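Local coordinates for protein AlyGC (Glaciecola chathamensis, PDB 5GKD) that cleaves alginate as a calcium-binding lyase of polysaccharide lyase family 6, probably by beta-elimination at its glycosidic bonds, at residues F34-E39 and I48-Q53; N113-E118 and D123-V128; T521-A526 and H559-F564; N529-T534 and E553-N558. All coordinates share one frame; numbering follows the deposited sequence.

Contact 1: residues F34-E39 and I48-Q53; sequences FEVLFE and ITLRGQ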
# COMPACT_ATOMS: atom_id res chain seq x y z
N PHE A 34 -27.02 3.40 -8.98
CA PHE A 34 -28.33 3.96 -8.64
C PHE A 34 -28.37 4.25 -7.14
O PHE A 34 -28.59 3.34 -6.34
CB PHE A 34 -29.44 2.99 -9.05
CG PHE A 34 -30.82 3.59 -9.00
CD1 PHE A 34 -31.00 4.96 -8.89
CD2 PHE A 34 -31.94 2.78 -9.06
CE1 PHE A 34 -32.27 5.50 -8.86
CE2 PHE A 34 -33.21 3.33 -9.01
CZ PHE A 34 -33.37 4.69 -8.91
N GLU A 35 -28.20 5.52 -6.78
CA GLU A 35 -28.35 5.99 -5.40
C GLU A 35 -29.81 6.33 -5.17
O GLU A 35 -30.27 7.41 -5.54
CB GLU A 35 -27.45 7.19 -5.13
CG GLU A 35 -25.98 6.87 -5.17
CD GLU A 35 -25.09 8.08 -4.89
OE1 GLU A 35 -25.03 8.54 -3.72
OE2 GLU A 35 -24.44 8.56 -5.83
N VAL A 36 -30.55 5.41 -4.54
CA VAL A 36 -31.99 5.53 -4.39
C VAL A 36 -32.29 6.36 -3.15
O VAL A 36 -31.85 6.02 -2.05
CB VAL A 36 -32.65 4.14 -4.28
CG1 VAL A 36 -34.15 4.29 -4.07
CG2 VAL A 36 -32.33 3.29 -5.51
N LEU A 37 -33.04 7.44 -3.32
CA LEU A 37 -33.58 8.20 -2.20
C LEU A 37 -35.09 8.02 -2.25
O LEU A 37 -35.76 8.59 -3.12
CB LEU A 37 -33.19 9.68 -2.26
CG LEU A 37 -33.83 10.60 -1.21
CD1 LEU A 37 -33.60 10.07 0.19
CD2 LEU A 37 -33.32 12.04 -1.32
N PHE A 38 -35.60 7.20 -1.34
CA PHE A 38 -37.02 6.87 -1.24
C PHE A 38 -37.59 7.74 -0.14
O PHE A 38 -37.60 7.37 1.03
CB PHE A 38 -37.22 5.39 -0.94
CG PHE A 38 -38.65 4.94 -1.01
CD1 PHE A 38 -39.50 5.44 -1.97
CD2 PHE A 38 -39.13 4.00 -0.14
CE1 PHE A 38 -40.81 5.01 -2.03
CE2 PHE A 38 -40.43 3.55 -0.21
CZ PHE A 38 -41.27 4.06 -1.14
N GLU A 39 -38.06 8.92 -0.52
CA GLU A 39 -38.52 9.94 0.42
C GLU A 39 -39.96 10.26 0.07
O GLU A 39 -40.23 10.87 -0.97
CB GLU A 39 -37.64 11.19 0.37
CG GLU A 39 -38.20 12.34 1.20
CD GLU A 39 -37.19 13.43 1.42
OE1 GLU A 39 -37.24 14.07 2.49
OE2 GLU A 39 -36.35 13.66 0.52
N ILE A 48 -46.55 3.60 1.21
CA ILE A 48 -45.98 3.76 -0.12
C ILE A 48 -44.82 2.79 -0.26
O ILE A 48 -43.92 2.75 0.58
CB ILE A 48 -45.52 5.20 -0.38
CG1 ILE A 48 -46.68 6.16 -0.14
CG2 ILE A 48 -45.01 5.35 -1.80
CD1 ILE A 48 -46.27 7.61 -0.24
N THR A 49 -44.85 1.98 -1.32
CA THR A 49 -43.95 0.85 -1.48
C THR A 49 -43.02 1.09 -2.67
O THR A 49 -43.44 1.60 -3.71
CB THR A 49 -44.76 -0.44 -1.68
OG1 THR A 49 -45.58 -0.67 -0.52
CG2 THR A 49 -43.87 -1.64 -1.91
N LEU A 50 -41.75 0.75 -2.49
CA LEU A 50 -40.76 0.62 -3.56
C LEU A 50 -40.36 -0.84 -3.63
O LEU A 50 -39.87 -1.39 -2.64
CB LEU A 50 -39.52 1.46 -3.25
CG LEU A 50 -38.54 1.99 -4.31
CD1 LEU A 50 -37.12 1.94 -3.83
CD2 LEU A 50 -38.70 1.43 -5.73
N ARG A 51 -40.55 -1.48 -4.79
CA ARG A 51 -40.28 -2.91 -4.87
C ARG A 51 -39.80 -3.29 -6.26
O ARG A 51 -40.06 -2.60 -7.24
CB ARG A 51 -41.51 -3.75 -4.48
CG ARG A 51 -42.81 -3.18 -4.96
CD ARG A 51 -44.02 -4.09 -4.65
NE ARG A 51 -44.11 -5.07 -5.71
CZ ARG A 51 -45.09 -5.15 -6.59
NH1 ARG A 51 -46.14 -4.35 -6.53
NH2 ARG A 51 -45.03 -6.08 -7.52
N GLY A 52 -39.09 -4.40 -6.34
CA GLY A 52 -38.67 -4.92 -7.62
C GLY A 52 -39.83 -5.62 -8.31
O GLY A 52 -40.66 -6.26 -7.67
N GLN A 53 -39.88 -5.46 -9.64
CA GLN A 53 -40.93 -6.08 -10.44
C GLN A 53 -41.02 -7.58 -10.17
O GLN A 53 -42.10 -8.10 -9.89
CB GLN A 53 -40.64 -5.83 -11.92
CG GLN A 53 -41.71 -6.33 -12.87
CD GLN A 53 -41.30 -6.19 -14.33
OE1 GLN A 53 -40.22 -5.71 -14.64
NE2 GLN A 53 -42.16 -6.62 -15.22

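Contact 2: residues N113-E118 and D123-V128; sequences NFSNPE and DSWVMV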
# COMPACT_ATOMS: atom_id res chain seq x y z
N ASN A 113 -22.24 -9.78 -0.95
CA ASN A 113 -20.85 -9.48 -1.25
C ASN A 113 -20.69 -8.11 -1.91
O ASN A 113 -19.86 -7.92 -2.81
CB ASN A 113 -20.24 -10.58 -2.12
CG ASN A 113 -19.76 -11.74 -1.29
OD1 ASN A 113 -18.63 -11.73 -0.80
ND2 ASN A 113 -20.63 -12.72 -1.07
N PHE A 114 -21.47 -7.15 -1.44
CA PHE A 114 -21.45 -5.74 -1.86
C PHE A 114 -20.37 -4.95 -1.11
O PHE A 114 -20.64 -3.90 -0.52
CB PHE A 114 -22.84 -5.15 -1.60
CG PHE A 114 -23.22 -4.02 -2.48
CD1 PHE A 114 -23.48 -4.23 -3.83
CD2 PHE A 114 -23.41 -2.75 -1.96
CE1 PHE A 114 -23.88 -3.18 -4.64
CE2 PHE A 114 -23.82 -1.70 -2.76
CZ PHE A 114 -24.04 -1.91 -4.11
N SER A 115 -19.14 -5.46 -1.12
CA SER A 115 -18.10 -4.97 -0.23
C SER A 115 -17.24 -3.92 -0.89
O SER A 115 -16.90 -4.03 -2.07
CB SER A 115 -17.19 -6.11 0.24
OG SER A 115 -17.90 -7.02 1.02
N ASN A 116 -16.86 -2.92 -0.12
CA ASN A 116 -15.83 -1.99 -0.55
C ASN A 116 -14.59 -2.74 -1.03
O ASN A 116 -14.25 -3.77 -0.46
CB ASN A 116 -15.46 -1.06 0.61
CG ASN A 116 -14.69 0.14 0.15
OD1 ASN A 116 -13.48 0.07 -0.07
ND2 ASN A 116 -15.40 1.27 -0.00
N PRO A 117 -13.90 -2.25 -2.06
CA PRO A 117 -12.70 -2.97 -2.54
C PRO A 117 -11.57 -3.05 -1.51
O PRO A 117 -10.76 -3.97 -1.61
CB PRO A 117 -12.26 -2.16 -3.78
CG PRO A 117 -13.36 -1.27 -4.11
CD PRO A 117 -14.28 -1.13 -2.93
N GLU A 118 -11.47 -2.12 -0.56
CA GLU A 118 -10.42 -2.15 0.46
C GLU A 118 -11.00 -2.60 1.79
O GLU A 118 -11.97 -2.00 2.27
CB GLU A 118 -9.76 -0.78 0.65
CG GLU A 118 -8.98 -0.27 -0.53
CD GLU A 118 -8.25 1.03 -0.23
OE1 GLU A 118 -7.43 1.06 0.72
OE2 GLU A 118 -8.52 2.03 -0.94
N ASP A 123 -17.42 0.82 6.00
CA ASP A 123 -18.81 1.21 5.80
C ASP A 123 -19.70 0.26 6.60
O ASP A 123 -19.22 -0.65 7.27
CB ASP A 123 -19.19 1.24 4.31
CG ASP A 123 -19.09 -0.14 3.63
OD1 ASP A 123 -18.89 -1.18 4.30
OD2 ASP A 123 -19.23 -0.18 2.39
N SER A 124 -21.00 0.49 6.53
CA SER A 124 -21.98 -0.40 7.12
C SER A 124 -23.00 -0.72 6.06
O SER A 124 -23.19 0.05 5.12
CB SER A 124 -22.65 0.23 8.33
OG SER A 124 -21.83 0.14 9.48
N TRP A 125 -23.65 -1.87 6.19
CA TRP A 125 -24.61 -2.23 5.16
C TRP A 125 -26.01 -1.75 5.47
O TRP A 125 -26.74 -1.34 4.56
CB TRP A 125 -24.58 -3.73 4.91
CG TRP A 125 -23.44 -4.14 4.03
CD1 TRP A 125 -22.43 -3.33 3.54
CD2 TRP A 125 -23.18 -5.45 3.51
NE1 TRP A 125 -21.56 -4.07 2.78
CE2 TRP A 125 -22.01 -5.37 2.73
CE3 TRP A 125 -23.83 -6.68 3.63
CZ2 TRP A 125 -21.48 -6.47 2.08
CZ3 TRP A 125 -23.29 -7.77 2.99
CH2 TRP A 125 -22.14 -7.66 2.23
N VAL A 126 -26.43 -1.80 6.74
CA VAL A 126 -27.74 -1.33 7.16
C VAL A 126 -27.59 -0.45 8.40
O VAL A 126 -26.99 -0.88 9.39
CB VAL A 126 -28.70 -2.50 7.45
CG1 VAL A 126 -30.08 -2.00 7.77
CG2 VAL A 126 -28.71 -3.50 6.28
N MET A 127 -28.15 0.76 8.36
CA MET A 127 -28.18 1.67 9.49
C MET A 127 -29.60 2.12 9.74
O MET A 127 -30.23 2.69 8.85
CB MET A 127 -27.29 2.90 9.26
CG MET A 127 -25.83 2.56 9.11
SD MET A 127 -25.03 1.99 10.61
CE MET A 127 -24.80 3.49 11.44
N VAL A 128 -30.10 1.88 10.96
CA VAL A 128 -31.48 2.21 11.32
C VAL A 128 -31.48 3.50 12.14
O VAL A 128 -30.71 3.63 13.10
CB VAL A 128 -32.14 1.07 12.10
CG1 VAL A 128 -33.67 1.24 12.09
CG2 VAL A 128 -31.79 -0.26 11.50
O HOH W 1 -20.85 -1.28 0.41
O HOH W 2 -18.25 1.22 0.63
O HOH W 3 -18.77 -2.97 2.29

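Contact 3: residues T521-A526 and H559-F564; sequences TNAPDA and HSYHFF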
# COMPACT_ATOMS: atom_id res chain seq x y z
N THR A 521 17.54 -19.44 -9.08
CA THR A 521 18.83 -19.01 -9.60
C THR A 521 18.71 -17.91 -10.67
O THR A 521 19.53 -16.99 -10.72
CB THR A 521 19.58 -20.22 -10.16
OG1 THR A 521 19.99 -21.06 -9.08
CG2 THR A 521 20.79 -19.80 -11.02
N ASN A 522 17.68 -17.98 -11.51
CA ASN A 522 17.59 -17.10 -12.66
C ASN A 522 16.69 -15.89 -12.44
O ASN A 522 16.38 -15.19 -13.41
CB ASN A 522 17.10 -17.89 -13.85
CG ASN A 522 17.96 -19.08 -14.11
OD1 ASN A 522 17.68 -20.19 -13.65
ND2 ASN A 522 19.07 -18.85 -14.79
N ALA A 523 16.27 -15.63 -11.21
CA ALA A 523 15.53 -14.40 -10.93
C ALA A 523 16.38 -13.17 -11.26
O ALA A 523 17.60 -13.25 -11.27
CB ALA A 523 15.11 -14.38 -9.46
N PRO A 524 15.76 -12.02 -11.50
CA PRO A 524 16.55 -10.84 -11.85
C PRO A 524 17.52 -10.48 -10.74
O PRO A 524 17.26 -10.68 -9.55
CB PRO A 524 15.49 -9.74 -12.04
CG PRO A 524 14.20 -10.48 -12.23
CD PRO A 524 14.33 -11.68 -11.36
N ASP A 525 18.67 -9.93 -11.15
CA ASP A 525 19.75 -9.56 -10.24
C ASP A 525 19.42 -8.21 -9.62
O ASP A 525 19.97 -7.16 -9.96
CB ASP A 525 21.09 -9.54 -10.98
CG ASP A 525 22.30 -9.44 -10.05
OD1 ASP A 525 22.15 -9.03 -8.88
OD2 ASP A 525 23.42 -9.77 -10.49
N ALA A 526 18.48 -8.25 -8.68
CA ALA A 526 17.99 -7.05 -8.05
C ALA A 526 17.66 -7.36 -6.60
O ALA A 526 17.25 -8.47 -6.27
CB ALA A 526 16.77 -6.48 -8.78
N HIS A 559 20.49 -9.30 -2.42
CA HIS A 559 20.02 -9.27 -1.05
C HIS A 559 18.51 -9.01 -0.97
O HIS A 559 17.86 -8.63 -1.94
CB HIS A 559 20.83 -8.26 -0.23
CG HIS A 559 20.52 -6.82 -0.51
ND1 HIS A 559 19.38 -6.19 -0.03
CD2 HIS A 559 21.23 -5.86 -1.15
CE1 HIS A 559 19.40 -4.92 -0.40
NE2 HIS A 559 20.51 -4.70 -1.08
N SER A 560 17.95 -9.29 0.21
CA SER A 560 16.53 -9.05 0.49
C SER A 560 15.63 -9.79 -0.49
O SER A 560 14.63 -9.25 -0.96
CB SER A 560 16.21 -7.55 0.50
OG SER A 560 16.98 -6.87 1.46
N TYR A 561 15.96 -11.04 -0.79
CA TYR A 561 15.13 -11.89 -1.63
C TYR A 561 14.25 -12.70 -0.69
O TYR A 561 14.69 -13.70 -0.12
CB TYR A 561 15.99 -12.79 -2.50
CG TYR A 561 15.28 -13.45 -3.66
CD1 TYR A 561 13.91 -13.65 -3.65
CD2 TYR A 561 16.00 -13.87 -4.78
CE1 TYR A 561 13.27 -14.26 -4.72
CE2 TYR A 561 15.37 -14.46 -5.85
CZ TYR A 561 14.02 -14.66 -5.82
OH TYR A 561 13.41 -15.25 -6.89
N HIS A 562 13.00 -12.26 -0.54
CA HIS A 562 12.07 -12.87 0.40
C HIS A 562 11.32 -14.02 -0.23
O HIS A 562 11.06 -14.04 -1.44
CB HIS A 562 11.08 -11.83 0.91
CG HIS A 562 11.73 -10.55 1.31
ND1 HIS A 562 12.59 -10.46 2.38
CD2 HIS A 562 11.65 -9.31 0.79
CE1 HIS A 562 13.02 -9.22 2.50
NE2 HIS A 562 12.47 -8.50 1.54
N PHE A 563 10.94 -14.99 0.60
CA PHE A 563 10.10 -16.06 0.09
C PHE A 563 8.63 -15.62 -0.01
O PHE A 563 7.99 -15.82 -1.05
CB PHE A 563 10.22 -17.30 0.98
CG PHE A 563 9.27 -18.39 0.61
CD1 PHE A 563 9.52 -19.19 -0.50
CD2 PHE A 563 8.12 -18.59 1.33
CE1 PHE A 563 8.63 -20.18 -0.86
CE2 PHE A 563 7.24 -19.58 0.99
CZ PHE A 563 7.49 -20.38 -0.12
N PHE A 564 8.07 -15.03 1.06
CA PHE A 564 6.68 -14.59 1.04
C PHE A 564 6.56 -13.19 1.64
O PHE A 564 6.98 -12.96 2.77
CB PHE A 564 5.74 -15.54 1.80
CG PHE A 564 4.29 -15.13 1.72
CD1 PHE A 564 3.52 -15.48 0.63
CD2 PHE A 564 3.73 -14.34 2.71
CE1 PHE A 564 2.20 -15.07 0.54
CE2 PHE A 564 2.40 -13.93 2.63
CZ PHE A 564 1.64 -14.30 1.54
O HOH W 4 16.28 -10.04 -4.28

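Contact 4: residues N529-T534 and E553-N558; sequences NTLIRT and ENLDIN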
# COMPACT_ATOMS: atom_id res chain seq x y z
N ASN A 529 13.63 -8.98 -4.40
CA ASN A 529 12.76 -9.96 -5.04
C ASN A 529 11.87 -10.62 -4.00
O ASN A 529 12.20 -10.70 -2.82
CB ASN A 529 13.56 -11.04 -5.77
CG ASN A 529 14.33 -10.51 -6.97
OD1 ASN A 529 14.06 -9.41 -7.47
ND2 ASN A 529 15.30 -11.29 -7.44
N THR A 530 10.74 -11.13 -4.46
CA THR A 530 9.75 -11.75 -3.59
C THR A 530 9.18 -12.93 -4.36
O THR A 530 8.44 -12.73 -5.32
CB THR A 530 8.63 -10.77 -3.19
OG1 THR A 530 8.00 -10.28 -4.37
CG2 THR A 530 9.17 -9.59 -2.41
N LEU A 531 9.53 -14.15 -3.95
CA LEU A 531 9.11 -15.31 -4.74
C LEU A 531 7.60 -15.45 -4.76
O LEU A 531 6.99 -15.63 -5.82
CB LEU A 531 9.77 -16.59 -4.20
CG LEU A 531 9.63 -17.78 -5.15
CD1 LEU A 531 10.67 -17.74 -6.25
CD2 LEU A 531 9.70 -19.10 -4.38
N ILE A 532 6.96 -15.36 -3.60
CA ILE A 532 5.51 -15.43 -3.50
C ILE A 532 5.02 -14.24 -2.68
O ILE A 532 5.66 -13.83 -1.71
CB ILE A 532 5.04 -16.76 -2.87
CG1 ILE A 532 5.59 -17.95 -3.66
CG2 ILE A 532 3.51 -16.81 -2.80
CD1 ILE A 532 5.25 -19.29 -3.05
N ARG A 533 3.89 -13.67 -3.09
CA ARG A 533 3.35 -12.50 -2.40
C ARG A 533 1.90 -12.35 -2.78
O ARG A 533 1.42 -12.94 -3.76
CB ARG A 533 4.14 -11.23 -2.75
CG ARG A 533 4.06 -10.78 -4.22
CD ARG A 533 4.71 -9.40 -4.46
NE ARG A 533 4.87 -9.13 -5.89
CZ ARG A 533 3.88 -8.72 -6.69
NH1 ARG A 533 2.66 -8.50 -6.21
NH2 ARG A 533 4.11 -8.51 -7.98
N THR A 534 1.18 -11.55 -1.99
CA THR A 534 -0.10 -11.05 -2.43
C THR A 534 0.11 -9.94 -3.45
O THR A 534 1.21 -9.40 -3.58
CB THR A 534 -0.94 -10.51 -1.26
OG1 THR A 534 -0.33 -9.32 -0.73
CG2 THR A 534 -1.07 -11.54 -0.15
N GLU A 553 14.87 -23.16 -3.32
CA GLU A 553 16.31 -23.00 -3.18
C GLU A 553 16.82 -21.80 -3.96
O GLU A 553 16.26 -21.43 -5.00
CB GLU A 553 17.08 -24.22 -3.68
CG GLU A 553 17.02 -25.41 -2.77
CD GLU A 553 17.91 -26.54 -3.27
OE1 GLU A 553 18.47 -26.41 -4.39
OE2 GLU A 553 18.06 -27.54 -2.54
N ASN A 554 17.92 -21.24 -3.47
CA ASN A 554 18.72 -20.28 -4.22
C ASN A 554 17.97 -18.97 -4.46
O ASN A 554 18.01 -18.39 -5.55
CB ASN A 554 19.20 -20.89 -5.54
CG ASN A 554 20.09 -22.11 -5.32
OD1 ASN A 554 20.94 -22.12 -4.43
ND2 ASN A 554 19.87 -23.15 -6.12
N LEU A 555 17.28 -18.50 -3.42
CA LEU A 555 16.72 -17.15 -3.41
C LEU A 555 17.81 -16.19 -2.93
O LEU A 555 17.69 -15.50 -1.91
CB LEU A 555 15.48 -17.08 -2.53
CG LEU A 555 14.15 -17.64 -3.07
CD1 LEU A 555 14.14 -19.15 -3.11
CD2 LEU A 555 13.00 -17.13 -2.22
N ASP A 556 18.91 -16.15 -3.67
CA ASP A 556 20.07 -15.46 -3.14
C ASP A 556 20.90 -14.75 -4.20
O ASP A 556 22.07 -14.44 -3.93
CB ASP A 556 20.94 -16.44 -2.34
CG ASP A 556 21.44 -17.62 -3.18
OD1 ASP A 556 20.92 -17.86 -4.28
OD2 ASP A 556 22.34 -18.32 -2.69
N ILE A 557 20.33 -14.45 -5.37
CA ILE A 557 21.11 -13.75 -6.39
C ILE A 557 21.48 -12.34 -5.93
O ILE A 557 22.51 -11.79 -6.34
CB ILE A 557 20.35 -13.72 -7.72
CG1 ILE A 557 21.27 -13.22 -8.84
CG2 ILE A 557 19.10 -12.83 -7.60
CD1 ILE A 557 20.74 -13.48 -10.23
N ASN A 558 20.65 -11.73 -5.08
CA ASN A 558 20.92 -10.42 -4.52
C ASN A 558 20.29 -10.39 -3.14
O ASN A 558 19.64 -11.35 -2.71
CB ASN A 558 20.41 -9.32 -5.46
CG ASN A 558 21.16 -8.02 -5.31
OD1 ASN A 558 21.36 -7.52 -4.21
ND2 ASN A 558 21.60 -7.48 -6.43

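Contact 1: residues F34-E39 and I48-Q53
Near the start of the N-terminal parallel beta-helix, the fold expected of this pectate-lyase-like clan, Phe38 and Val36 on one wall of a coil reach inward to Leu50 and Ile48 on another. Strands 35-39 and 48-52 run nearly opposite ways, at 157°, as walls facing each other across a coil do, and their axes come no closer than 9.1 Å, so side chains must fill the interval. Leu50 CB sits squarely over one face of the Phe38 ring, 3.8 Å from its centroid and 11° off the normal, a CH-pi contact. The ring reaches this far because CG stands anti to the backbone N (chi1 -172°), which sends CZ on to the opposite backbone. There CZ is 3.4 Å from Ile48 O, which lies at the ring edge near its plane, and 4.0 Å from Ile48 CG2. Further along, Val36 CG1 meets Leu50 CD1 at 3.8 Å, the two side chains crossing at a slant, while the other Val36 methyl, CG2, covers the centre of a face of the Phe34 ring. The flat Phe38 ring thus offers a face to one neighbour and an edge to another, while Val36 and Leu50 meet methyl to methyl. An alanine in place of Phe38 would probably open a gap over Leu50 CB and leave Ile48 CG2 without its aromatic neighbour. Strand 35-39 is hydrogen-bonded through its backbone to strand 65-69. Tyr11 and Leu15 of helix 8-17 pack on Phe38, as do Leu73 and Val75 of strand 73-81, and Leu26 of strand 23-26 touches Leu50.

Contact 2: residues N113-E118 and D123-V128
Trp125 packs its six-membered ring against the backbone and CB of Phe114, where the loop after strand 105-112 returns to strand 124-128 at a corner of the parallel beta-helix. Phe114 CB lies over one indole face, displaced toward the rim and 4.1 Å from CZ2. At the indole edge, near its plane, Ser115 OG is 3.8 Å from the same CZ2. The Trp125 side chain leaves with CG anti to the carbonyl carbon (chi1 -80°), which swings the indole over to the loop at residues 113-116. Water joins the two runs as well. Water 3 accepts from Trp125 NE1 at 3.0 Å and from Asn116 N at 3.1 Å, and is hydrogen-bonded to Asp123 OD1 at 2.7 Å; water 2 accepts from Asn116 ND2 at 2.9 Å and donates to Asp123 OD2, while water 1 lies between that oxygen and Phe114 O. A carboxylate suits this place because its two oxygens can hold several waters at once. A leucine in place of Trp125 would probably leave water 3 without its indole donor and uncover the backbone of Phe114. Beyond this shell, Lys143 and Asn145 both hold Asp123 OD1, and their positive and polar character would tend to favour the ionised acid. Arg144 steadies the loop, giving its backbone N to Ser115 OG and NH1 to Asn113 OD1. Phe114 itself is the centre of an inverse gamma turn. An Asx turn follows: Glu118 N donates to Asn116 OD1 over 3.0 Å at 167°, on a lone pair in the carbonyl plane.

Contact 3: residues T521-A526 and H559-F564
The carbonyl oxygens of Ala526 and His559 are joined by water 4, which donates to Ala526 O at 2.7 Å and, more loosely, to His559 O at 3.2 Å. Two acceptors, 4.4 Å apart, could not bond directly; the water supplies the protons both lack. The side-chain part of the contact is small. Ala523 CB approaches the phenol end of Tyr561 obliquely, 3.6 Å from CE2 and closer still to OH. The ring gets there because Tyr561 holds CG anti to its backbone N (chi1 -165°), which extends the phenol toward the loop, and alanine suits the spot because a single methyl fits against it. Each run is also shaped from within. In the 521-526 loop, Asp525 is the centre of an inverse gamma turn, closed by a weak bond of 2.9 Å from Ala526 N to Pro524 O. Asp525 OD1 accepts from Asn558 ND2, so an asparagine just before the 559-564 run helps to hold the turn. On the other side, His559 ND1 and Ser560 OG are 2.9 Å apart in a hydrogen bond of 160° whose donor could be either; the hydroxyl lies in the plane of the imidazole, at its edge. Ser560 O rests over a face of the His562 ring, off centre, and His562 ND1 is bonded to Asp588 N. The pairing thus joins loops of successive coils of the C-terminal parallel beta-helix by one bridging water and one methyl-to-phenol contact, which implies that their spacing owes much to the turn and the asparagine bond beside it.

Contact 4: residues N529-T534 and E553-N558
The carboxamide of Asn529 is the flat group that spans this contact between strands and turns of the C-terminal parallel beta-helix, its ND2 lying 4.1 Å from Ile557 CG2 as the two side chains cross at a slant. Both polar atoms of the amide are engaged beyond the pair: ND2 donates to Pro524 O and OD1 is hydrogen-bonded to Ser500 OG, which fixes its rotation, so that an asparagine, donor and acceptor together, suits the site. Another flat group, the guanidinium of Arg533, lies well away from residues 553-558, with Thr530 OG1 at its edge, in its plane. Its NH1 donates to Thr534 O over 3.1 Å at 151° and also pairs with Glu504 in a salt bridge, while NE is bonded to Thr501 OG1. The apolar half of the contact is one meeting, Leu531 CB with Leu555 CD2 at 3.8 Å. Leu555 carries CG anti to its carbonyl carbon (chi1 -77°), which turns the branch toward Leu531, where CD2 meets its base, not its tip. Leucine fits an interior position of this kind, having branches long enough to bridge backbones whose CA atoms, at Leu531 and Leu555, stand 7.9 Å apart. Leu555 is also the centre of an inverse gamma turn, with a weak bond from Asp556 N to Asn554 O. Around the pair, Tyr561 packs on Leu531 and Ile585 on Leu555. Strand 530-534 runs between strands 503-505 and 564-565, and strand 551-555 between 517-519 and 581-585.

In the fold
Contacts 1 and 2 belong to the N-terminal beta-helix, contacts 3 and 4 to a second one. The first two follow each other along the chain, with centres about 19 Å apart; strands 35-41 and 124-128 lie in one parallel array, which continues through 185-188, 214-219, 236-241 and 263-265. The last three carry Glu214, Arg240 and Arg264 respectively, which, with Tyr303, line the carbonate site; Glu214 also binds calcium. Contact 4 is nested within the loop closed by contact 3, their centres about 4 Å apart, and His562 N to Asn529 O (2.9 Å) is a probable hydrogen bond between them. Contact 2 comes within about 12 Å of contact 4, nearest atoms.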